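Local coordinates for lovastatin nonaketide synthase, polyketide synthase component (Aspergillus terreus, PDB 7CPX), which builds the nonaketide backbone of lovastatin from malonyl-CoA, working with the partner protein LovC to yield carrier-bound dihydromonacolin L, at residues A[2153-2159]-A[2286-2290]; A[2174-2178]-A[2200-2206]; A[2182-2188]-A[2207-2213]; A[2215-2221]-A[2272-2276]. The protein carries 2 engineered substitutions. All coordinates share one frame; numbering follows the deposited sequence.

Contact 1 (A[2153-2159]-A[2286-2290]); sequences FAADKTY and LDFFV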
# COMPACT_ATOMS: atom_id res chain seq x y z
N PHE A 2153 -51.55 -19.51 -10.52
CA PHE A 2153 -52.88 -19.04 -10.86
C PHE A 2153 -52.99 -18.80 -12.36
O PHE A 2153 -52.00 -18.53 -13.04
CB PHE A 2153 -53.21 -17.76 -10.10
CG PHE A 2153 -53.08 -17.90 -8.61
CD1 PHE A 2153 -54.07 -18.52 -7.87
CD2 PHE A 2153 -51.97 -17.41 -7.94
CE1 PHE A 2153 -53.95 -18.65 -6.50
CE2 PHE A 2153 -51.85 -17.53 -6.58
CZ PHE A 2153 -52.84 -18.16 -5.85
N ALA A 2154 -54.22 -18.91 -12.86
CA ALA A 2154 -54.50 -18.73 -14.27
C ALA A 2154 -54.83 -17.28 -14.58
O ALA A 2154 -55.47 -16.59 -13.79
CB ALA A 2154 -55.65 -19.64 -14.71
N ALA A 2155 -54.39 -16.83 -15.75
CA ALA A 2155 -54.63 -15.45 -16.17
C ALA A 2155 -56.06 -15.22 -16.66
O ALA A 2155 -56.48 -14.07 -16.76
CB ALA A 2155 -53.65 -15.06 -17.28
N ASP A 2156 -56.80 -16.29 -16.97
CA ASP A 2156 -58.14 -16.18 -17.53
C ASP A 2156 -59.22 -16.41 -16.48
O ASP A 2156 -60.31 -16.91 -16.81
CB ASP A 2156 -58.31 -17.15 -18.69
CG ASP A 2156 -58.10 -18.60 -18.27
OD1 ASP A 2156 -57.76 -18.84 -17.09
OD2 ASP A 2156 -58.27 -19.50 -19.12
N LYS A 2157 -58.95 -16.07 -15.22
CA LYS A 2157 -59.91 -16.28 -14.15
C LYS A 2157 -59.79 -15.15 -13.13
O LYS A 2157 -58.71 -14.61 -12.91
CB LYS A 2157 -59.69 -17.63 -13.46
CG LYS A 2157 -60.18 -18.82 -14.26
CD LYS A 2157 -59.63 -20.13 -13.72
CE LYS A 2157 -60.26 -21.32 -14.40
NZ LYS A 2157 -59.63 -22.61 -13.99
N THR A 2158 -60.93 -14.82 -12.53
CA THR A 2158 -60.97 -13.83 -11.46
C THR A 2158 -60.86 -14.54 -10.12
O THR A 2158 -61.53 -15.54 -9.87
CB THR A 2158 -62.26 -13.02 -11.50
OG1 THR A 2158 -63.27 -13.74 -12.22
CG2 THR A 2158 -62.03 -11.67 -12.14
N TYR A 2159 -60.00 -14.01 -9.25
CA TYR A 2159 -59.81 -14.56 -7.92
C TYR A 2159 -60.41 -13.59 -6.91
O TYR A 2159 -60.01 -12.42 -6.85
CB TYR A 2159 -58.33 -14.81 -7.66
CG TYR A 2159 -57.76 -15.83 -8.62
CD1 TYR A 2159 -57.97 -17.18 -8.43
CD2 TYR A 2159 -57.04 -15.43 -9.73
CE1 TYR A 2159 -57.47 -18.11 -9.31
CE2 TYR A 2159 -56.54 -16.36 -10.62
CZ TYR A 2159 -56.76 -17.70 -10.40
OH TYR A 2159 -56.25 -18.63 -11.28
N LEU A 2286 -64.43 -23.45 -9.26
CA LEU A 2286 -63.37 -22.75 -8.54
C LEU A 2286 -62.13 -23.64 -8.44
O LEU A 2286 -62.22 -24.80 -8.03
CB LEU A 2286 -63.85 -22.35 -7.15
CG LEU A 2286 -65.04 -21.40 -7.07
CD1 LEU A 2286 -65.26 -20.94 -5.64
CD2 LEU A 2286 -64.86 -20.21 -7.98
N ASP A 2287 -60.98 -23.08 -8.82
CA ASP A 2287 -59.72 -23.78 -8.59
C ASP A 2287 -59.47 -23.97 -7.11
O ASP A 2287 -58.84 -24.96 -6.70
CB ASP A 2287 -58.57 -23.01 -9.23
CG ASP A 2287 -58.77 -22.78 -10.71
OD1 ASP A 2287 -59.44 -23.62 -11.36
OD2 ASP A 2287 -58.27 -21.76 -11.23
N PHE A 2288 -59.96 -23.05 -6.28
CA PHE A 2288 -59.79 -23.14 -4.84
C PHE A 2288 -60.88 -22.33 -4.16
O PHE A 2288 -61.37 -21.34 -4.71
CB PHE A 2288 -58.41 -22.63 -4.41
CG PHE A 2288 -58.16 -21.19 -4.76
CD1 PHE A 2288 -58.62 -20.18 -3.94
CD2 PHE A 2288 -57.47 -20.85 -5.90
CE1 PHE A 2288 -58.40 -18.85 -4.25
CE2 PHE A 2288 -57.24 -19.53 -6.22
CZ PHE A 2288 -57.71 -18.52 -5.39
N PHE A 2289 -61.25 -22.76 -2.96
CA PHE A 2289 -62.13 -22.00 -2.07
C PHE A 2289 -61.42 -22.00 -0.71
O PHE A 2289 -61.68 -22.85 0.14
CB PHE A 2289 -63.53 -22.61 -2.00
CG PHE A 2289 -64.58 -21.67 -1.46
CD1 PHE A 2289 -64.26 -20.71 -0.52
CD2 PHE A 2289 -65.89 -21.76 -1.90
CE1 PHE A 2289 -65.23 -19.85 -0.02
CE2 PHE A 2289 -66.86 -20.91 -1.41
CZ PHE A 2289 -66.53 -19.95 -0.47
N VAL A 2290 -60.53 -21.04 -0.52
CA VAL A 2290 -59.74 -20.94 0.70
C VAL A 2290 -60.49 -20.07 1.69
O VAL A 2290 -60.76 -18.89 1.42
CB VAL A 2290 -58.34 -20.36 0.41
CG1 VAL A 2290 -57.55 -20.26 1.70
CG2 VAL A 2290 -57.61 -21.23 -0.59
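Backbones 8.6 Å apart at the CA atoms of F2153 and D2287 leave the contact to side chains, F2153 with F2288 and K2157 with D2287. At the polar end, K2157 reaches across with an extended chain to form a salt bridge, its NZ lying 2.8 Å from D2287 OD1 and using the syn lone pair of that oxygen; a weaker bond from NZ to OD2 completes the grip. Deeper in, F2153, Y2159 and F2288 make an aromatic cluster. The Y2159 and F2288 rings meet rim to rim with almost parallel planes, Y2159 CD1 lying 3.3 Å from F2288 CE2. F2288 CE2 also comes to the edge of the F2153 ring, whose plane is inclined by 69° to that of F2288, while F2153 CD1 lies over one face of the Y2159 ring near its rim. A bond of 2.6 Å from A2154 N to Y2159 OH ties the phenol to the turn before its strand. Strand 2236-2241 runs between strands 2158-2162 and 2288-2294 in the parallel ketoreductase sheet, and the cluster is covered by M2176 of helix 2167-2178 and by F2370 and V2374 of helix 2363-2385.

Contact 2 (A[2174-2178]-A[2200-2206]); sequences RWMVQ and HVEELGG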
# COMPACT_ATOMS: atom_id res chain seq x y z
N ARG A 2174 -51.58 -8.83 -4.29
CA ARG A 2174 -50.37 -8.48 -5.02
C ARG A 2174 -49.48 -9.70 -5.21
O ARG A 2174 -48.88 -9.89 -6.28
CB ARG A 2174 -49.61 -7.35 -4.31
CG ARG A 2174 -48.78 -7.77 -3.11
CD ARG A 2174 -47.91 -6.62 -2.64
NE ARG A 2174 -46.99 -6.18 -3.68
CZ ARG A 2174 -45.82 -6.74 -3.94
NH1 ARG A 2174 -45.38 -7.79 -3.25
NH2 ARG A 2174 -45.06 -6.25 -4.92
N TRP A 2175 -49.41 -10.57 -4.20
CA TRP A 2175 -48.68 -11.82 -4.36
C TRP A 2175 -49.32 -12.70 -5.43
O TRP A 2175 -48.62 -13.29 -6.26
CB TRP A 2175 -48.63 -12.55 -3.01
CG TRP A 2175 -48.18 -13.96 -3.11
CD1 TRP A 2175 -46.90 -14.42 -3.05
CD2 TRP A 2175 -49.01 -15.12 -3.29
NE1 TRP A 2175 -46.87 -15.79 -3.18
CE2 TRP A 2175 -48.16 -16.24 -3.33
CE3 TRP A 2175 -50.38 -15.31 -3.42
CZ2 TRP A 2175 -48.64 -17.53 -3.49
CZ3 TRP A 2175 -50.86 -16.59 -3.57
CH2 TRP A 2175 -49.99 -17.68 -3.61
N MET A 2176 -50.65 -12.78 -5.43
CA MET A 2176 -51.35 -13.55 -6.45
C MET A 2176 -50.97 -13.08 -7.84
O MET A 2176 -50.57 -13.88 -8.70
CB MET A 2176 -52.86 -13.42 -6.25
CG MET A 2176 -53.46 -14.33 -5.21
SD MET A 2176 -55.25 -14.10 -5.20
CE MET A 2176 -55.77 -15.47 -4.18
N VAL A 2177 -51.08 -11.77 -8.09
CA VAL A 2177 -50.75 -11.25 -9.41
C VAL A 2177 -49.28 -11.48 -9.72
O VAL A 2177 -48.91 -11.73 -10.87
CB VAL A 2177 -51.13 -9.77 -9.54
CG1 VAL A 2177 -50.46 -8.95 -8.47
CG2 VAL A 2177 -50.76 -9.24 -10.91
N GLN A 2178 -48.42 -11.39 -8.71
CA GLN A 2178 -47.02 -11.78 -8.90
C GLN A 2178 -46.89 -13.24 -9.29
O GLN A 2178 -45.87 -13.63 -9.86
CB GLN A 2178 -46.22 -11.52 -7.62
CG GLN A 2178 -45.85 -10.07 -7.41
CD GLN A 2178 -44.98 -9.87 -6.18
OE1 GLN A 2178 -45.19 -10.50 -5.15
NE2 GLN A 2178 -44.00 -8.99 -6.30
N HIS A 2200 -50.63 0.12 -9.09
CA HIS A 2200 -49.38 -0.55 -8.75
C HIS A 2200 -49.47 -2.04 -9.03
O HIS A 2200 -48.57 -2.63 -9.64
CB HIS A 2200 -49.03 -0.30 -7.29
CG HIS A 2200 -48.14 -1.35 -6.69
ND1 HIS A 2200 -46.87 -1.60 -7.16
CD2 HIS A 2200 -48.34 -2.21 -5.68
CE1 HIS A 2200 -46.33 -2.57 -6.45
NE2 HIS A 2200 -47.20 -2.96 -5.55
N VAL A 2201 -50.56 -2.67 -8.58
CA VAL A 2201 -50.71 -4.11 -8.83
C VAL A 2201 -50.90 -4.37 -10.32
O VAL A 2201 -50.52 -5.44 -10.82
CB VAL A 2201 -51.87 -4.69 -8.01
CG1 VAL A 2201 -51.56 -4.60 -6.53
CG2 VAL A 2201 -53.16 -3.98 -8.32
N GLU A 2202 -51.48 -3.42 -11.05
CA GLU A 2202 -51.54 -3.56 -12.50
C GLU A 2202 -50.15 -3.58 -13.11
O GLU A 2202 -49.88 -4.33 -14.05
CB GLU A 2202 -52.37 -2.42 -13.10
CG GLU A 2202 -53.87 -2.57 -12.90
CD GLU A 2202 -54.63 -1.31 -13.23
OE1 GLU A 2202 -54.00 -0.32 -13.65
OE2 GLU A 2202 -55.87 -1.31 -13.08
N GLU A 2203 -49.24 -2.76 -12.57
CA GLU A 2203 -47.85 -2.81 -13.03
C GLU A 2203 -47.27 -4.21 -12.86
O GLU A 2203 -46.41 -4.62 -13.64
CB GLU A 2203 -47.00 -1.79 -12.27
CG GLU A 2203 -47.41 -0.35 -12.50
CD GLU A 2203 -46.53 0.63 -11.75
OE1 GLU A 2203 -45.63 0.18 -11.01
OE2 GLU A 2203 -46.74 1.85 -11.89
N LEU A 2204 -47.73 -4.95 -11.84
CA LEU A 2204 -47.30 -6.32 -11.65
C LEU A 2204 -47.86 -7.26 -12.71
O LEU A 2204 -47.36 -8.39 -12.83
CB LEU A 2204 -47.70 -6.82 -10.27
CG LEU A 2204 -47.17 -6.00 -9.09
CD1 LEU A 2204 -47.75 -6.51 -7.78
CD2 LEU A 2204 -45.66 -6.04 -9.04
N GLY A 2205 -48.87 -6.84 -13.46
CA GLY A 2205 -49.42 -7.66 -14.53
C GLY A 2205 -50.73 -8.31 -14.17
O GLY A 2205 -50.95 -9.49 -14.48
N GLY A 2206 -51.62 -7.57 -13.51
CA GLY A 2206 -52.94 -8.09 -13.19
C GLY A 2206 -53.93 -7.00 -12.86
O GLY A 2206 -53.62 -6.05 -12.13
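V2177 and L2204 form the apolar centre of a helix-to-helix packing contact, in which the C-terminal part of helix 2167-2178 lies against the end of helix 2195-2203 and the turn after it, within the Rossmann-type ketoreductase domain. The two side chains meet crosswise, L2204 CB lying 4.0 Å from V2177 CG2; the place of V2177 CG1, which also faces L2204, is less certain. CG2 rests as well on the main chain of G2205 and G2206, and at G2206 the lack of a side chain lets the backbones approach to 5.4 Å between V2177 CA and G2206 CA. G2205 leaves helical geometry with a positive phi of 103°, which itself calls for glycine. Alongside, R2174 CB touches V2201 CG1 at 4.0 Å. The R2174 guanidinium meets the H2200 ring edge to edge in nearly the same plane (5° apart), with NE 3.7 Å from NE2. Both residues also touch R1147 in the dehydratase region, and E2203 forms a salt bridge with R2023 of the second subunit. Cohesion between the two segments therefore comes from carbon packing rather than from polar bonds, and the nearby guanidinium would probably disfavour a positive charge on H2200.

Contact 3 (A[2182-2188]-A[2207-2213]); sequences CHIVLTS and RVTVLSM
I2184 and V2208 project from the sheet together, I2184 CB resting 4.0 Å from V2208 CG2. V2208 puts its other methyl, CG1, beside L2186 CG, and with V2210 these residues make one face of the strand pair, on which W2197 of helix 2195-2203 packs. On the reverse face V2185 and T2209 are likewise paired, CG2 to CG2 at 3.8 Å; the remaining methyl of V2185, CG1, crosses to L2211 CB at 3.7 Å, and L2228 of helix 2218-2230 covers both V2185 and L2211. The two strands run parallel, their axes 16° apart. Joined in sequence by helix 2195-2203, which packs on the face of V2208 and L2186, they form the beta-alpha-beta crossover of a Rossmann-type nucleotide-binding fold; strand 2207-2210 is outermost in the sheet. Main-chain bonds hold the register: I2184 gives its N-H to R2207 O and takes T2209 N on its own carbonyl, and L2186 does the same with T2209 O and L2211 N, where L2211 N is 2.8 Å from L2186 O. At the start of the strands the R2207 guanidinium is inclined by 58° to the H2183 ring, and its NE comes in the imidazole plane to make a weak bond of 3.4 Å to H2183 ND1. At the far end the chain of M2213, bent at its last torsion (chi3 71°), lays its CE methyl beside T2187, 3.7 Å from CB. T2187 OG1 is bonded to G2163 N, and the next residue, S2188, belongs to the NADP pocket.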
# COMPACT_ATOMS: atom_id res chain seq x y z
N CYS A 2182 -54.03 -12.59 -13.02
CA CYS A 2182 -54.20 -11.38 -13.80
C CYS A 2182 -55.49 -10.64 -13.48
O CYS A 2182 -55.65 -9.49 -13.91
CB CYS A 2182 -54.17 -11.71 -15.30
SG CYS A 2182 -52.56 -12.30 -15.88
N HIS A 2183 -56.41 -11.25 -12.74
CA HIS A 2183 -57.69 -10.63 -12.40
C HIS A 2183 -58.03 -10.95 -10.96
O HIS A 2183 -58.27 -12.11 -10.62
CB HIS A 2183 -58.80 -11.10 -13.35
CG HIS A 2183 -58.52 -10.80 -14.79
ND1 HIS A 2183 -58.85 -9.61 -15.38
CD2 HIS A 2183 -57.93 -11.55 -15.75
CE1 HIS A 2183 -58.49 -9.63 -16.65
NE2 HIS A 2183 -57.92 -10.80 -16.90
N ILE A 2184 -58.07 -9.92 -10.12
CA ILE A 2184 -58.32 -10.07 -8.69
C ILE A 2184 -59.44 -9.12 -8.28
O ILE A 2184 -59.52 -7.99 -8.78
CB ILE A 2184 -57.05 -9.81 -7.86
CG1 ILE A 2184 -55.92 -10.72 -8.35
CG2 ILE A 2184 -57.32 -10.05 -6.39
CD1 ILE A 2184 -54.59 -10.47 -7.66
N VAL A 2185 -60.29 -9.59 -7.38
CA VAL A 2185 -61.45 -8.83 -6.92
C VAL A 2185 -61.43 -8.86 -5.40
O VAL A 2185 -61.76 -9.88 -4.78
CB VAL A 2185 -62.77 -9.40 -7.46
CG1 VAL A 2185 -63.94 -8.54 -7.02
CG2 VAL A 2185 -62.72 -9.50 -8.97
N LEU A 2186 -61.05 -7.74 -4.78
CA LEU A 2186 -61.16 -7.59 -3.34
C LEU A 2186 -62.58 -7.16 -2.98
O LEU A 2186 -63.16 -6.29 -3.63
CB LEU A 2186 -60.16 -6.56 -2.83
CG LEU A 2186 -58.77 -6.57 -3.48
CD1 LEU A 2186 -57.89 -5.51 -2.86
CD2 LEU A 2186 -58.14 -7.94 -3.35
N THR A 2187 -63.13 -7.78 -1.94
CA THR A 2187 -64.50 -7.49 -1.53
C THR A 2187 -64.54 -7.11 -0.06
O THR A 2187 -63.80 -7.67 0.76
CB THR A 2187 -65.42 -8.69 -1.77
OG1 THR A 2187 -65.70 -9.35 -0.53
CG2 THR A 2187 -64.79 -9.68 -2.74
N SER A 2188 -65.41 -6.16 0.26
CA SER A 2188 -65.58 -5.69 1.62
C SER A 2188 -66.76 -4.73 1.65
O SER A 2188 -67.04 -4.05 0.66
CB SER A 2188 -64.32 -4.98 2.14
OG SER A 2188 -63.28 -5.91 2.38
N ARG A 2207 -55.15 -7.13 -13.39
CA ARG A 2207 -56.20 -6.15 -13.15
C ARG A 2207 -56.86 -6.45 -11.81
O ARG A 2207 -57.47 -7.51 -11.63
CB ARG A 2207 -57.22 -6.17 -14.28
CG ARG A 2207 -58.35 -5.17 -14.12
CD ARG A 2207 -59.18 -5.05 -15.39
NE ARG A 2207 -59.75 -6.33 -15.81
CZ ARG A 2207 -60.48 -6.50 -16.90
NH1 ARG A 2207 -60.75 -5.50 -17.72
NH2 ARG A 2207 -60.96 -7.72 -17.18
N VAL A 2208 -56.73 -5.52 -10.86
CA VAL A 2208 -57.29 -5.67 -9.53
C VAL A 2208 -58.39 -4.63 -9.35
O VAL A 2208 -58.21 -3.46 -9.70
CB VAL A 2208 -56.21 -5.53 -8.44
CG1 VAL A 2208 -56.81 -5.78 -7.07
CG2 VAL A 2208 -55.06 -6.48 -8.71
N THR A 2209 -59.52 -5.06 -8.80
CA THR A 2209 -60.65 -4.18 -8.58
C THR A 2209 -61.25 -4.47 -7.21
O THR A 2209 -61.05 -5.55 -6.64
CB THR A 2209 -61.72 -4.35 -9.66
OG1 THR A 2209 -62.84 -3.49 -9.38
CG2 THR A 2209 -62.20 -5.79 -9.73
N VAL A 2210 -61.97 -3.48 -6.68
CA VAL A 2210 -62.66 -3.60 -5.40
C VAL A 2210 -64.16 -3.66 -5.68
O VAL A 2210 -64.68 -2.90 -6.51
CB VAL A 2210 -62.32 -2.43 -4.46
CG1 VAL A 2210 -60.83 -2.37 -4.22
CG2 VAL A 2210 -62.83 -1.12 -5.02
N LEU A 2211 -64.84 -4.57 -4.99
CA LEU A 2211 -66.22 -4.91 -5.33
C LEU A 2211 -67.26 -4.26 -4.43
O LEU A 2211 -68.42 -4.15 -4.84
CB LEU A 2211 -66.41 -6.43 -5.28
CG LEU A 2211 -67.67 -6.98 -5.94
CD1 LEU A 2211 -67.68 -6.63 -7.42
CD2 LEU A 2211 -67.76 -8.48 -5.75
N SER A 2212 -66.88 -3.82 -3.23
CA SER A 2212 -67.84 -3.25 -2.28
C SER A 2212 -68.97 -4.22 -1.99
O SER A 2212 -70.13 -3.82 -1.87
CB SER A 2212 -68.40 -1.92 -2.79
OG SER A 2212 -67.35 -1.00 -3.06
N MET A 2213 -68.64 -5.51 -1.89
CA MET A 2213 -69.63 -6.56 -1.70
C MET A 2213 -69.68 -6.95 -0.23
O MET A 2213 -68.67 -7.37 0.35
CB MET A 2213 -69.28 -7.77 -2.56
CG MET A 2213 -70.24 -8.94 -2.45
SD MET A 2213 -69.68 -10.37 -3.38
CE MET A 2213 -68.28 -10.90 -2.40

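Contact 4 (A[2215-2221]-A[2272-2276]); sequences VTSQNSV and ILHEK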
# COMPACT_ATOMS: atom_id res chain seq x y z
N VAL A 2215 -70.64 -9.64 2.05
CA VAL A 2215 -70.93 -11.06 1.89
C VAL A 2215 -72.00 -11.55 2.85
O VAL A 2215 -72.43 -12.71 2.75
CB VAL A 2215 -69.64 -11.88 2.08
CG1 VAL A 2215 -69.36 -12.12 3.56
CG2 VAL A 2215 -69.72 -13.18 1.32
N THR A 2216 -72.45 -10.71 3.78
CA THR A 2216 -73.48 -11.12 4.72
C THR A 2216 -74.83 -11.33 4.04
O THR A 2216 -75.61 -12.19 4.47
CB THR A 2216 -73.62 -10.08 5.83
OG1 THR A 2216 -72.33 -9.57 6.18
CG2 THR A 2216 -74.26 -10.70 7.06
N SER A 2217 -75.11 -10.57 2.99
CA SER A 2217 -76.41 -10.58 2.33
C SER A 2217 -76.32 -11.29 0.99
O SER A 2217 -75.38 -11.08 0.22
CB SER A 2217 -76.92 -9.15 2.12
OG SER A 2217 -78.18 -9.15 1.47
N GLN A 2218 -77.32 -12.13 0.71
CA GLN A 2218 -77.40 -12.78 -0.59
C GLN A 2218 -77.52 -11.76 -1.71
O GLN A 2218 -76.88 -11.89 -2.76
CB GLN A 2218 -78.58 -13.75 -0.62
CG GLN A 2218 -78.75 -14.52 -1.93
CD GLN A 2218 -77.73 -15.61 -2.10
OE1 GLN A 2218 -77.27 -16.21 -1.13
NE2 GLN A 2218 -77.36 -15.89 -3.35
N ASN A 2219 -78.34 -10.73 -1.50
CA ASN A 2219 -78.53 -9.71 -2.53
C ASN A 2219 -77.22 -9.00 -2.84
O ASN A 2219 -76.89 -8.75 -4.00
CB ASN A 2219 -79.59 -8.71 -2.09
CG ASN A 2219 -80.93 -9.36 -1.83
OD1 ASN A 2219 -81.29 -10.35 -2.46
ND2 ASN A 2219 -81.69 -8.80 -0.89
N SER A 2220 -76.45 -8.65 -1.80
CA SER A 2220 -75.18 -7.98 -2.02
C SER A 2220 -74.21 -8.86 -2.79
O SER A 2220 -73.51 -8.39 -3.70
CB SER A 2220 -74.57 -7.56 -0.68
OG SER A 2220 -75.40 -6.61 -0.02
N VAL A 2221 -74.14 -10.14 -2.43
CA VAL A 2221 -73.23 -11.05 -3.12
C VAL A 2221 -73.63 -11.20 -4.58
O VAL A 2221 -72.78 -11.19 -5.48
CB VAL A 2221 -73.19 -12.42 -2.41
CG1 VAL A 2221 -72.35 -13.40 -3.21
CG2 VAL A 2221 -72.63 -12.27 -1.02
N ILE A 2272 -73.47 -18.45 1.28
CA ILE A 2272 -73.90 -17.79 0.05
C ILE A 2272 -72.94 -18.12 -1.08
O ILE A 2272 -73.35 -18.47 -2.19
CB ILE A 2272 -74.01 -16.28 0.27
CG1 ILE A 2272 -75.12 -15.97 1.28
CG2 ILE A 2272 -74.26 -15.57 -1.05
CD1 ILE A 2272 -75.08 -14.55 1.82
N LEU A 2273 -71.63 -18.01 -0.82
CA LEU A 2273 -70.66 -18.24 -1.89
C LEU A 2273 -70.63 -19.70 -2.33
O LEU A 2273 -70.48 -19.98 -3.52
CB LEU A 2273 -69.28 -17.78 -1.44
CG LEU A 2273 -69.15 -16.26 -1.34
CD1 LEU A 2273 -67.92 -15.87 -0.55
CD2 LEU A 2273 -69.11 -15.63 -2.72
N HIS A 2274 -70.78 -20.63 -1.39
CA HIS A 2274 -70.87 -22.04 -1.76
C HIS A 2274 -72.10 -22.30 -2.61
O HIS A 2274 -72.01 -22.96 -3.65
CB HIS A 2274 -70.89 -22.90 -0.49
CG HIS A 2274 -71.07 -24.36 -0.74
ND1 HIS A 2274 -70.20 -25.10 -1.51
CD2 HIS A 2274 -72.03 -25.23 -0.32
CE1 HIS A 2274 -70.60 -26.35 -1.55
NE2 HIS A 2274 -71.71 -26.46 -0.85
N GLU A 2275 -73.25 -21.77 -2.20
CA GLU A 2275 -74.46 -21.92 -3.01
C GLU A 2275 -74.26 -21.35 -4.40
O GLU A 2275 -74.76 -21.89 -5.39
CB GLU A 2275 -75.64 -21.26 -2.32
CG GLU A 2275 -76.07 -21.94 -1.03
CD GLU A 2275 -77.15 -21.17 -0.29
OE1 GLU A 2275 -77.57 -20.11 -0.79
OE2 GLU A 2275 -77.58 -21.64 0.78
N LYS A 2276 -73.52 -20.23 -4.50
CA LYS A 2276 -73.24 -19.64 -5.80
C LYS A 2276 -72.23 -20.45 -6.60
O LYS A 2276 -72.20 -20.34 -7.83
CB LYS A 2276 -72.71 -18.22 -5.62
CG LYS A 2276 -73.76 -17.21 -5.15
CD LYS A 2276 -74.93 -17.08 -6.11
CE LYS A 2276 -74.49 -16.68 -7.52
NZ LYS A 2276 -75.65 -16.51 -8.44
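I2272 fills the tight part of this contact, packing between the loop that leads into helix 2218-2230 and that helix's first turn. Its CD1 reaches to 3.4 Å from V2215 O and lies against the backbone of T2216 and S2217, while CG2, anti to the backbone N, turns to V2221, with V2221 CB 3.6 Å away. Q2218, bent at chi2 (74°), runs antiparallel alongside I2272 and rests its amide oxygen on that side chain, OE1 lying 3.1 Å from I2272 CG2. L2273 extends the apolar layer with both methyls: CD1 meets V2215 CG2 at 3.7 Å, and CD2 lies 4.0 Å from V2221 CG1. Behind L2273 stand I2239 and F2241 of strand 2236-2241. The outer side is looser, with Q2218 NE2 3.9 Å from K2276 CD and the exposed carboxylate of E2275 nearby. V2215 and T2216 belong to the NADP pocket, so the loop packed against helix 2256-2276 also borders the cofactor. Chemically, aliphatic packing joins the segments without a polar bond between them; the charged ends of E2275 and K2276 lie at the exposed margin, while the Q2218 amide lies over I2272 and has its hydrogen bond to E2222 within its own helix.

How the contacts relate
From the N terminus, residues 2153-2159 open contact 1, whose long loop closes at 2286-2290 and encloses the other three. Contacts 2 and 3 cross, their segments alternating along the chain: 2174-2178, 2182-2188, 2200-2206, 2207-2213. Together they tie strands 2183-2187 and 2207-2210 to helices 2167-2178 and 2195-2203. Contact 4 follows in series, linking helix 2218-2230 to helix 2256-2276. Contact 1 meets contact 3 through main-chain bonds between Y2159 and both H2183 and V2185, and contact 2 through W2175 and M2176. M2213 packs on V2221, joining contacts 3 and 4, and F2289 against L2273 brings contact 4 back to contact 1.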